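Local coordinates for protein phytochrome Response Regulator RcpA (Tolypothrix sp. PCC 7601, PDB 1K68) that probably relays signals from a cyanobacterial phytochrome, as a CheY-like response regulator that is phosphorylated on an aspartate, binds magnesium and forms a homodimer, at residues I15-E20 / A116-L121. Numbering follows the deposited sequence.
Sequences IRLIQE and ANLSQL
Leu17 of helix 12-23 meets Leu118 and Leu121, which lie in the first turn of helix 118-135. Along helix 12-23, Arg16 comes first and turns to the second subunit, where its NH2 forms a salt bridge with Asp80 of that chain. Leu17 then reaches across with both methyl groups. Its CG stands anti to the backbone N (chi1 -172°), which carries the fork of the side chain over to the other helix. CD1 rests 3.7 Å from Leu118 CD2. The same Leu17 CD1 lies 3.8 Å from Leu118 O and 4.1 Å from Leu121 CD2, so one methyl touches both leucines. The other branch, Leu17 CD2, packs 4.0 Å from Leu121 CG. Both pairs meet at a slant: methyl on methyl with Leu118, methyl on the branch carbon with Leu121. The side chains of Leu17 and Glu20 also touch Phe122, further along helix 118-135.

The start of the partner helix has Asn117 at the N-cap. Its OD1 accepts from Gln120 N at 2.8 Å, in the carbonyl plane and on a lone pair. This capping bond closes the first turn, in which Leu118 and Leu121 lie.

The contact joins the first and last helices of the (beta/alpha)5 receiver fold on one side of its parallel sheet. The side-chain contacts are all apolar, and no hydrogen bond joins the segments. The contact is therefore probably held by van der Waals packing and the burial of Leu17 and Leu121, with Leu118 at the more open side and Pro81 of the second subunit packed on Leu17 and Leu118.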
loop_
_atom_site.group_PDB
_atom_site.type_symbol
_atom_site.label_atom_id
_atom_site.label_comp_id
_atom_site.label_asym_id
_atom_site.label_seq_id
_atom_site.Cartn_x
_atom_site.Cartn_y
_atom_site.Cartn_z
ATOM N N ILE A 15 3.545 -0.441 7.504
ATOM C CA ILE A 15 3.454 -1.888 7.464
ATOM C C ILE A 15 2.885 -2.290 6.118
ATOM O O ILE A 15 3.404 -3.193 5.459
ATOM C CB ILE A 15 2.544 -2.430 8.589
ATOM C CG1 ILE A 15 3.237 -2.258 9.940
ATOM C CG2 ILE A 15 2.226 -3.900 8.337
ATOM C CD1 ILE A 15 2.379 -2.631 11.135
ATOM N N ARG A 16 1.822 -1.606 5.707
ATOM C CA ARG A 16 1.186 -1.911 4.434
ATOM C C ARG A 16 2.176 -1.766 3.289
ATOM O O ARG A 16 2.395 -2.709 2.526
ATOM C CB ARG A 16 -0.019 -0.994 4.177
ATOM C CG ARG A 16 -0.778 -1.361 2.907
ATOM C CD ARG A 16 -2.009 -0.488 2.650
ATOM N NE ARG A 16 -1.705 0.733 1.902
ATOM C CZ ARG A 16 -1.505 1.927 2.455
ATOM N NH1 ARG A 16 -1.578 2.078 3.773
ATOM N NH2 ARG A 16 -1.234 2.976 1.687
ATOM N N LEU A 17 2.779 -0.586 3.183
ATOM C CA LEU A 17 3.732 -0.299 2.119
ATOM C C LEU A 17 4.903 -1.284 2.107
ATOM O O LEU A 17 5.242 -1.854 1.067
ATOM C CB LEU A 17 4.232 1.139 2.267
ATOM C CG LEU A 17 5.108 1.715 1.150
ATOM C CD1 LEU A 17 5.035 3.229 1.192
ATOM C CD2 LEU A 17 6.543 1.229 1.294
ATOM N N ILE A 18 5.519 -1.485 3.266
ATOM C CA ILE A 18 6.634 -2.414 3.376
ATOM C C ILE A 18 6.217 -3.808 2.911
ATOM O O ILE A 18 6.949 -4.460 2.167
ATOM C CB ILE A 18 7.155 -2.474 4.832
ATOM C CG1 ILE A 18 7.737 -1.113 5.217
ATOM C CG2 ILE A 18 8.214 -3.560 4.966
ATOM C CD1 ILE A 18 8.208 -1.015 6.661
ATOM N N GLN A 19 5.044 -4.268 3.343
ATOM C CA GLN A 19 4.561 -5.585 2.930
ATOM C C GLN A 19 4.295 -5.648 1.426
ATOM O O GLN A 19 4.485 -6.692 0.801
ATOM C CB GLN A 19 3.285 -5.959 3.687
ATOM C CG GLN A 19 3.513 -6.183 5.170
ATOM C CD GLN A 19 2.277 -6.688 5.884
ATOM O OE1 GLN A 19 1.162 -6.241 5.610
ATOM N NE2 GLN A 19 2.469 -7.610 6.818
ATOM N N GLU A 20 3.864 -4.532 0.850
ATOM C CA GLU A 20 3.584 -4.465 -0.585
ATOM C C GLU A 20 4.868 -4.516 -1.398
ATOM O O GLU A 20 4.940 -5.189 -2.430
ATOM C CB GLU A 20 2.838 -3.177 -0.929
ATOM C CG GLU A 20 1.449 -3.103 -0.349
ATOM C CD GLU A 20 0.614 -4.284 -0.762
ATOM O OE1 GLU A 20 0.522 -4.529 -1.983
ATOM O OE2 GLU A 20 0.058 -4.966 0.127
ATOM N N ALA A 116 10.498 10.578 2.746
ATOM C CA ALA A 116 9.314 11.396 2.966
ATOM C C ALA A 116 8.309 11.080 1.854
ATOM O O ALA A 116 7.099 11.201 2.036
ATOM C CB ALA A 116 9.696 12.865 2.929
ATOM N N ASN A 117 8.839 10.664 0.710
ATOM C CA ASN A 117 8.050 10.320 -0.465
ATOM C C ASN A 117 7.766 8.815 -0.501
ATOM O O ASN A 117 8.680 8.002 -0.610
ATOM C CB ASN A 117 8.812 10.752 -1.720
ATOM C CG ASN A 117 8.112 10.355 -3.000
ATOM O OD1 ASN A 117 8.256 9.224 -3.476
ATOM N ND2 ASN A 117 7.339 11.282 -3.567
ATOM N N LEU A 118 6.489 8.461 -0.416
ATOM C CA LEU A 118 6.069 7.064 -0.421
ATOM C C LEU A 118 6.717 6.226 -1.516
ATOM O O LEU A 118 7.215 5.133 -1.244
ATOM C CB LEU A 118 4.544 6.974 -0.542
ATOM C CG LEU A 118 3.715 7.532 0.622
ATOM C CD1 LEU A 118 2.252 7.556 0.247
ATOM C CD2 LEU A 118 3.920 6.679 1.861
ATOM N N SER A 119 6.723 6.727 -2.750
ATOM C CA SER A 119 7.312 5.969 -3.847
ATOM C C SER A 119 8.806 5.743 -3.620
ATOM O O SER A 119 9.340 4.682 -3.955
ATOM C CB SER A 119 7.066 6.678 -5.188
ATOM O OG SER A 119 5.687 6.637 -5.532
ATOM N N GLN A 120 9.475 6.735 -3.043
ATOM C CA GLN A 120 10.901 6.607 -2.753
ATOM C C GLN A 120 11.094 5.513 -1.708
ATOM O O GLN A 120 11.943 4.638 -1.856
ATOM C CB GLN A 120 11.467 7.926 -2.223
ATOM C CG GLN A 120 12.002 8.861 -3.302
ATOM C CD GLN A 120 12.494 10.182 -2.733
ATOM O OE1 GLN A 120 13.167 10.215 -1.698
ATOM N NE2 GLN A 120 12.166 11.274 -3.410
ATOM N N LEU A 121 10.287 5.566 -0.655
ATOM C CA LEU A 121 10.367 4.571 0.409
ATOM C C LEU A 121 10.098 3.192 -0.181
ATOM O O LEU A 121 10.766 2.217 0.161
ATOM C CB LEU A 121 9.345 4.887 1.498
ATOM C CG LEU A 121 9.192 3.880 2.638
ATOM C CD1 LEU A 121 10.511 3.695 3.380
ATOM C CD2 LEU A 121 8.124 4.381 3.579
#